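Local coordinates for protein imelysin (Bacteroides ovatus ATCC 8483, PDB 3OYV) that is an imelysin-like protein, probably an outer-membrane metal-binding protein, of a family implicated in bacterial iron uptake, at residues Ser73-Ile78 with Pro228-Tyr233; Ser48-Gly53 with Phe290-Glu295. One frame throughout, in Å; residues are numbered along the deposited sequence.

Interaction 1 (Ser73-Ile78 with Pro228-Tyr233); sequences SCVEEI and PVVTQY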
ATOM      1  N   SER A  73      15.176   2.076  19.402  1.00 15.24           N
ATOM      2  CA  SER A  73      14.407   3.137  18.745  0.60 15.96           C
ATOM      3  C   SER A  73      13.886   2.682  17.372  1.00 14.90           C
ATOM      4  O   SER A  73      12.719   2.907  17.008  1.00 17.08           O
ATOM      5  CB  SER A  73      15.288   4.371  18.574  0.60 16.43           C
ATOM      6  OG  SER A  73      14.552   5.441  18.016  0.60 20.30           O
ATOM      7  N   CYS A  74      14.762   2.024  16.616  1.00 14.25           N
ATOM      8  CA  CYS A  74      14.357   1.479  15.323  1.00 13.24           C
ATOM      9  C   CYS A  74      13.214   0.487  15.498  1.00 11.62           C
ATOM     10  O   CYS A  74      12.220   0.521  14.769  1.00 12.35           O
ATOM     11  CB  CYS A  74      15.501   0.728  14.645  1.00 12.79           C
ATOM     12  SG  CYS A  74      16.879   1.755  14.176  1.00 14.89           S
ATOM     13  N   VAL A  75      13.337  -0.418  16.476  1.00 12.24           N
ATOM     14  CA  VAL A  75      12.346  -1.479  16.651  1.00 13.12           C
ATOM     15  C   VAL A  75      10.995  -0.944  17.158  1.00 12.88           C
ATOM     16  O   VAL A  75       9.941  -1.412  16.741  1.00 13.85           O
ATOM     17  CB  VAL A  75      12.912  -2.618  17.535  1.00 12.92           C
ATOM     18  CG1 VAL A  75      11.830  -3.581  18.022  1.00 14.58           C
ATOM     19  CG2 VAL A  75      14.007  -3.351  16.758  1.00 13.30           C
ATOM     20  N   GLU A  76      11.039   0.087  18.002  1.00 13.88           N
ATOM     21  CA  GLU A  76       9.820   0.748  18.429  1.00 15.36           C
ATOM     22  C   GLU A  76       9.112   1.375  17.224  1.00 15.13           C
ATOM     23  O   GLU A  76       7.896   1.289  17.131  1.00 15.62           O
ATOM     24  CB  GLU A  76      10.134   1.769  19.516  1.00 16.45           C
ATOM     25  CG  GLU A  76      10.472   1.074  20.851  1.00 17.64           C
ATOM     26  CD  GLU A  76      10.944   1.998  21.963  1.00 23.10           C
ATOM     27  OE1 GLU A  76      11.393   3.131  21.690  1.00 27.22           O
ATOM     28  OE2 GLU A  76      10.913   1.531  23.139  1.00 25.38           O
ATOM     29  N   GLU A  77       9.874   1.955  16.294  1.00 14.71           N
ATOM     30  CA  GLU A  77       9.289   2.513  15.078  1.00 13.96           C
ATOM     31  C   GLU A  77       8.684   1.379  14.237  1.00 13.94           C
ATOM     32  O   GLU A  77       7.566   1.492  13.751  1.00 14.69           O
ATOM     33  CB  GLU A  77      10.330   3.296  14.264  1.00 14.61           C
ATOM     34  CG  GLU A  77       9.781   3.947  12.979  1.00 14.12           C
ATOM     35  CD  GLU A  77       8.868   5.132  13.242  1.00 15.62           C
ATOM     36  OE1 GLU A  77       8.695   5.570  14.407  1.00 20.67           O
ATOM     37  OE2 GLU A  77       8.286   5.657  12.272  1.00 18.87           O
ATOM     38  N   ILE A  78       9.436   0.288  14.096  1.00 12.30           N
ATOM     39  CA  ILE A  78       8.933  -0.867  13.333  1.00 11.82           C
ATOM     40  C   ILE A  78       7.577  -1.345  13.885  1.00 11.93           C
ATOM     41  O   ILE A  78       6.600  -1.541  13.149  1.00 12.08           O
ATOM     42  CB  ILE A  78       9.932  -2.048  13.302  1.00 11.29           C
ATOM     43  CG1 ILE A  78      11.161  -1.650  12.488  1.00 11.07           C
ATOM     44  CG2 ILE A  78       9.271  -3.349  12.845  1.00 11.06           C
ATOM     45  CD1 ILE A  78      12.347  -2.596  12.630  1.00 13.28           C
ATOM     46  N   PRO A 228      20.824  -7.203  14.752  1.00 10.29           N
ATOM     47  CA  PRO A 228      20.615  -8.133  13.638  1.00 10.31           C
ATOM     48  C   PRO A 228      19.172  -8.159  13.164  1.00  9.93           C
ATOM     49  O   PRO A 228      18.912  -8.467  12.000  1.00 11.37           O
ATOM     50  CB  PRO A 228      21.081  -9.490  14.188  1.00 12.58           C
ATOM     51  CG  PRO A 228      21.380  -9.304  15.555  1.00 16.53           C
ATOM     52  CD  PRO A 228      21.455  -7.843  15.917  1.00 12.30           C
ATOM     53  N   VAL A 229      18.252  -7.882  14.075  1.00  9.74           N
ATOM     54  CA  VAL A 229      16.837  -7.810  13.716  1.00  9.52           C
ATOM     55  C   VAL A 229      16.641  -6.608  12.743  1.00  9.73           C
ATOM     56  O   VAL A 229      15.974  -6.739  11.709  1.00  9.48           O
ATOM     57  CB  VAL A 229      15.946  -7.676  14.959  1.00 10.95           C
ATOM     58  CG1 VAL A 229      14.495  -7.378  14.539  1.00 12.65           C
ATOM     59  CG2 VAL A 229      16.047  -8.940  15.843  1.00 13.83           C
ATOM     60  N   VAL A 230      17.209  -5.454  13.086  1.00  8.98           N
ATOM     61  CA  VAL A 230      17.089  -4.248  12.249  1.00  9.25           C
ATOM     62  C   VAL A 230      17.727  -4.481  10.870  1.00  8.55           C
ATOM     63  O   VAL A 230      17.147  -4.158   9.832  1.00  9.74           O
ATOM     64  CB  VAL A 230      17.623  -3.009  12.929  1.00 10.69           C
ATOM     65  CG1 VAL A 230      17.571  -1.809  11.985  1.00 12.65           C
ATOM     66  CG2 VAL A 230      16.846  -2.728  14.244  1.00 12.19           C
ATOM     67  N   THR A 231      18.901  -5.074  10.857  1.00  9.46           N
ATOM     68  CA  THR A 231      19.638  -5.280   9.626  1.00  9.71           C
ATOM     69  C   THR A 231      18.865  -6.202   8.708  1.00  9.47           C
ATOM     70  O   THR A 231      18.709  -5.927   7.504  1.00 10.39           O
ATOM     71  CB  THR A 231      21.055  -5.777   9.950  1.00  9.97           C
ATOM     72  OG1 THR A 231      21.733  -4.732  10.600  1.00 12.56           O
ATOM     73  CG2 THR A 231      21.804  -6.244   8.687  1.00 12.32           C
ATOM     74  N   GLN A 232      18.376  -7.311   9.260  1.00  9.27           N
ATOM     75  CA  GLN A 232      17.581  -8.267   8.478  1.00  9.94           C
ATOM     76  C   GLN A 232      16.296  -7.650   7.936  1.00  9.00           C
ATOM     77  O   GLN A 232      15.889  -7.893   6.791  1.00 10.58           O
ATOM     78  CB  GLN A 232      17.278  -9.548   9.262  1.00  9.91           C
ATOM     79  CG  GLN A 232      16.395 -10.571   8.615  1.00 10.52           C
ATOM     80  CD  GLN A 232      16.982 -11.242   7.414  1.00 10.75           C
ATOM     81  OE1 GLN A 232      18.181 -11.154   7.130  1.00 13.23           O
ATOM     82  NE2 GLN A 232      16.145 -11.964   6.715  1.00 11.28           N
ATOM     83  N   TYR A 233      15.625  -6.874   8.787  1.00  9.76           N
ATOM     84  CA  TYR A 233      14.386  -6.214   8.384  1.00  8.36           C
ATOM     85  C   TYR A 233      14.606  -5.297   7.186  1.00  9.21           C
ATOM     86  O   TYR A 233      13.870  -5.312   6.207  1.00  9.95           O
ATOM     87  CB  TYR A 233      13.851  -5.445   9.575  1.00 10.07           C
ATOM     88  CG  TYR A 233      12.705  -4.483   9.368  1.00  8.52           C
ATOM     89  CD1 TYR A 233      11.383  -4.882   9.447  1.00  9.28           C
ATOM     90  CD2 TYR A 233      12.976  -3.139   9.168  1.00  9.32           C
ATOM     91  CE1 TYR A 233      10.340  -3.964   9.296  1.00 10.02           C
ATOM     92  CE2 TYR A 233      11.963  -2.197   9.064  1.00 10.09           C
ATOM     93  CZ  TYR A 233      10.649  -2.627   9.149  1.00  9.33           C
ATOM     94  OH  TYR A 233       9.636  -1.692   9.084  1.00 11.44           O
TER
HETATM   95  O   HOH W   1       7.271  -2.028  10.317  1.00 12.05           O
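With CG anti to the backbone N (chi1 170°), Tyr233 reaches across to Ile78, whose own CG1 stands anti to its carbonyl carbon and carries CD1 out over the ring. The two side chains belong to helix-helix packing inside the mainly helical imelysin fold, between helix 71-102 and helix 223-261. Here the short axes come within 10.2 Å and cross at 52°, so contact depends on side chains that bridge a fairly wide gap. The isoleucine and the tyrosine run alongside one another with their tips pointing opposite ways. CD1 of Ile78 sits 3.6 Å from the centroid of the Tyr233 ring and only 13° off its normal, a CH-pi contact over the face. Closer to the phenol end of the same face, Ile78 CG1 comes to 3.5 Å from Tyr233 CZ, while CG2 lies near CE1; the isoleucine thus covers the ring from its centre out to the hydroxyl end.

One turn earlier on each helix, Val230 sends its CG2 branch between two residues of the facing helix. That methyl lies 3.7 Å from Cys74 CB and 3.8 Å from Val75 CG2, and all three side chains are buried. Phe60 of helix 56-62 touches both Cys74 and Val230, whereas Leu149 packs against Val75 and Val229, so further helices close around the pair. The one polar link passes through a water, which donates to Ile78 O at 3.0 Å and accepts from Tyr233 OH at 2.7 Å.

Interaction 2 (Ser48-Gly53 with Phe290-Glu295); sequences SSYKGG and FGPVDE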
ATOM      1  N   SER A  48      20.237   3.689  -2.345  1.00 14.91           N
ATOM      2  CA  SER A  48      21.398   4.373  -2.913  0.60 15.53           C
ATOM      3  C   SER A  48      21.794   5.621  -2.124  1.00 15.54           C
ATOM      4  O   SER A  48      22.948   5.730  -1.637  1.00 18.64           O
ATOM      5  CB  SER A  48      21.121   4.721  -4.387  0.60 17.02           C
ATOM      6  OG  SER A  48      22.215   5.434  -4.945  0.60 20.32           O
ATOM      7  N   SER A  49      20.878   6.553  -1.983  1.00 15.33           N
ATOM      8  CA  SER A  49      21.209   7.829  -1.368  1.00 16.78           C
ATOM      9  C   SER A  49      19.983   8.571  -0.925  1.00 16.28           C
ATOM     10  O   SER A  49      19.072   8.807  -1.723  1.00 17.64           O
ATOM     11  CB  SER A  49      22.003   8.680  -2.363  1.00 17.75           C
ATOM     12  OG  SER A  49      22.309   9.974  -1.853  1.00 19.76           O
ATOM     13  N   TYR A  50      19.960   8.941   0.352  1.00 16.61           N
ATOM     14  CA  TYR A  50      18.910   9.730   0.929  1.00 16.90           C
ATOM     15  C   TYR A  50      19.398  11.152   1.041  1.00 20.99           C
ATOM     16  O   TYR A  50      20.349  11.426   1.774  1.00 21.26           O
ATOM     17  CB  TYR A  50      18.569   9.153   2.296  1.00 16.89           C
ATOM     18  CG  TYR A  50      17.562   9.894   3.089  1.00 15.63           C
ATOM     19  CD1 TYR A  50      16.230   9.952   2.683  1.00 17.51           C
ATOM     20  CD2 TYR A  50      17.912  10.484   4.293  1.00 18.03           C
ATOM     21  CE1 TYR A  50      15.272  10.583   3.443  1.00 17.50           C
ATOM     22  CE2 TYR A  50      16.969  11.133   5.062  1.00 21.13           C
ATOM     23  CZ  TYR A  50      15.655  11.201   4.634  1.00 20.31           C
ATOM     24  OH  TYR A  50      14.742  11.848   5.414  1.00 23.43           O
ATOM     25  N   LYS A  51      18.745  12.029   0.285  1.00 21.87           N
ATOM     26  CA  LYS A  51      19.044  13.464   0.267  1.00 24.68           C
ATOM     27  C   LYS A  51      20.507  13.722   0.007  1.00 25.94           C
ATOM     28  O   LYS A  51      21.122  14.546   0.673  1.00 29.64           O
ATOM     29  CB  LYS A  51      18.606  14.049   1.605  1.00 24.14           C
ATOM     30  CG  LYS A  51      17.113  14.065   1.799  1.00 31.80           C
ATOM     31  CD  LYS A  51      16.772  14.438   3.220  1.00 35.70           C
ATOM     32  CE  LYS A  51      15.315  14.796   3.356  1.00 37.40           C
ATOM     33  NZ  LYS A  51      15.019  15.237   4.751  1.00 39.64           N
ATOM     34  N   GLY A  52      21.066  13.016  -0.965  1.00 25.98           N
ATOM     35  CA  GLY A  52      22.458  13.196  -1.350  1.00 26.19           C
ATOM     36  C   GLY A  52      23.515  12.549  -0.479  1.00 26.33           C
ATOM     37  O   GLY A  52      24.692  12.553  -0.851  1.00 27.31           O
ATOM     38  N   GLY A  53      23.107  11.945   0.646  1.00 22.96           N
ATOM     39  CA  GLY A  53      24.029  11.295   1.555  1.00 22.59           C
ATOM     40  C   GLY A  53      23.922   9.779   1.466  1.00 21.02           C
ATOM     41  O   GLY A  53      23.585   9.234   0.414  1.00 22.01           O
ATOM     42  N   PHE A 290       7.048   4.789   6.979  1.00 10.80           N
ATOM     43  CA  PHE A 290       7.908   5.728   7.661  1.00 11.51           C
ATOM     44  C   PHE A 290       9.133   5.999   6.822  1.00 11.88           C
ATOM     45  O   PHE A 290       9.383   5.319   5.836  1.00 12.50           O
ATOM     46  CB  PHE A 290       8.317   5.234   9.071  1.00 12.77           C
ATOM     47  CG  PHE A 290       9.293   4.089   9.079  1.00 13.15           C
ATOM     48  CD1 PHE A 290       8.841   2.770   9.081  1.00 15.09           C
ATOM     49  CD2 PHE A 290      10.640   4.327   9.145  1.00 14.50           C
ATOM     50  CE1 PHE A 290       9.765   1.728   9.135  1.00 14.40           C
ATOM     51  CE2 PHE A 290      11.559   3.301   9.172  1.00 16.83           C
ATOM     52  CZ  PHE A 290      11.123   2.009   9.187  1.00 15.73           C
ATOM     53  N   GLY A 291       9.893   7.023   7.193  1.00 13.13           N
ATOM     54  CA  GLY A 291      11.052   7.405   6.420  1.00 12.72           C
ATOM     55  C   GLY A 291      10.612   7.998   5.098  1.00 12.50           C
ATOM     56  O   GLY A 291       9.585   8.687   5.038  1.00 12.99           O
ATOM     57  N   PRO A 292      11.371   7.740   4.031  1.00 12.11           N
ATOM     58  CA  PRO A 292      11.082   8.367   2.733  1.00 12.64           C
ATOM     59  C   PRO A 292       9.641   8.385   2.280  1.00 12.36           C
ATOM     60  O   PRO A 292       9.146   9.427   1.835  1.00 13.56           O
ATOM     61  CB  PRO A 292      11.982   7.585   1.782  1.00 13.22           C
ATOM     62  CG  PRO A 292      13.188   7.273   2.612  1.00 13.49           C
ATOM     63  CD  PRO A 292      12.640   6.990   4.006  1.00 12.36           C
ATOM     64  N   VAL A 293       8.932   7.278   2.405  1.00 11.83           N
ATOM     65  CA  VAL A 293       7.557   7.244   1.881  1.00 11.54           C
ATOM     66  C   VAL A 293       6.630   8.177   2.683  1.00 11.82           C
ATOM     67  O   VAL A 293       5.597   8.593   2.180  1.00 13.91           O
ATOM     68  CB  VAL A 293       6.979   5.802   1.859  1.00 11.29           C
ATOM     69  CG1 VAL A 293       6.613   5.352   3.302  1.00 12.10           C
ATOM     70  CG2 VAL A 293       5.781   5.681   0.895  1.00 13.09           C
ATOM     71  N   ASP A 294       7.019   8.497   3.922  1.00 13.25           N
ATOM     72  CA  ASP A 294       6.210   9.314   4.824  1.00 14.78           C
ATOM     73  C   ASP A 294       6.708  10.753   4.867  1.00 16.32           C
ATOM     74  O   ASP A 294       6.408  11.481   5.827  1.00 20.35           O
ATOM     75  CB  ASP A 294       6.271   8.685   6.227  1.00 16.14           C
ATOM     76  CG  ASP A 294       5.305   9.290   7.228  1.00 19.69           C
ATOM     77  OD1 ASP A 294       4.125   9.519   6.866  1.00 24.52           O
ATOM     78  OD2 ASP A 294       5.740   9.452   8.409  1.00 24.08           O
ATOM     79  N   GLU A 295       7.475  11.159   3.849  1.00 14.75           N
ATOM     80  CA  GLU A 295       8.040  12.509   3.726  1.00 16.45           C
ATOM     81  C   GLU A 295       7.654  13.122   2.389  1.00 16.54           C
ATOM     82  O   GLU A 295       7.418  12.421   1.386  1.00 16.41           O
ATOM     83  CB  GLU A 295       9.556  12.442   3.853  1.00 18.25           C
ATOM     84  CG  GLU A 295      10.023  11.948   5.242  1.00 18.32           C
ATOM     85  CD  GLU A 295      11.510  11.635   5.388  1.00 19.93           C
ATOM     86  OE1 GLU A 295      12.320  11.840   4.457  1.00 23.36           O
ATOM     87  OE2 GLU A 295      11.875  11.170   6.500  1.00 26.99           O
TER
HETATM   88  O   HOH W   2      11.863  15.186   4.359  1.00 41.61           O
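The Tyr50 ring has Lys51 CD over one face, 3.7 Å above the plane and offset toward the rim, and Glu295 OE1 at its edge, in plane. Ring and carboxylate are turned 49° against each other. The hydroxyl donates to Glu295 OE1 at 2.6 Å, a short bond that meets the oxygen on its syn side, 16° out of the carboxylate plane. Glu295, extended beyond CG, comes at the phenol from the opposite direction. Farther from the hydroxyl, Pro292 CG approaches Tyr50 CE1 obliquely at 4.0 Å.

Tyr50 opens a type I' beta turn that closes at Gly53, in the loop joining helix 21-47 to helix 56-62; the partner loop contains a short 3-10 segment, Pro292-Val293. Ser49, just before the turn, ties it down by donating from OG to Gly53 O in the carbonyl plane, on a lone pair. A phenylalanine in place of Tyr50 would probably leave Glu295 OE1 without its short hydrogen bond and the carboxylate freer to turn. Lys51 NZ stands 4.3 Å from Glu295 OE1, too far for a salt bridge, yet its charge probably favours an ionised carboxylate. Water bridges the gap, accepting from Lys51 NZ at 3.2 Å and donating weakly to Glu295 OE1.

Overall arrangement
All five touching residues of interaction 1 are buried, and they join two long helices by apolar side chains and one ring face. Interaction 2 is only partly buried and ties two loops together, with a proline beside the ring of a phenol-carboxylate pair and a lysine nearby. Water takes part in both, but at 73-78 with 228-233 it joins a helix carbonyl to a phenol, whereas at 48-53 with 290-295 it lies between opposite charges. In sequence, both segments of interaction 1 fall between those of interaction 2. Their centres are about 17 Å apart, yet Phe290, which does not touch 48-53, packs on Glu77 and Tyr233 and meets the ring of Phe60, which covers Cys74 and Val230.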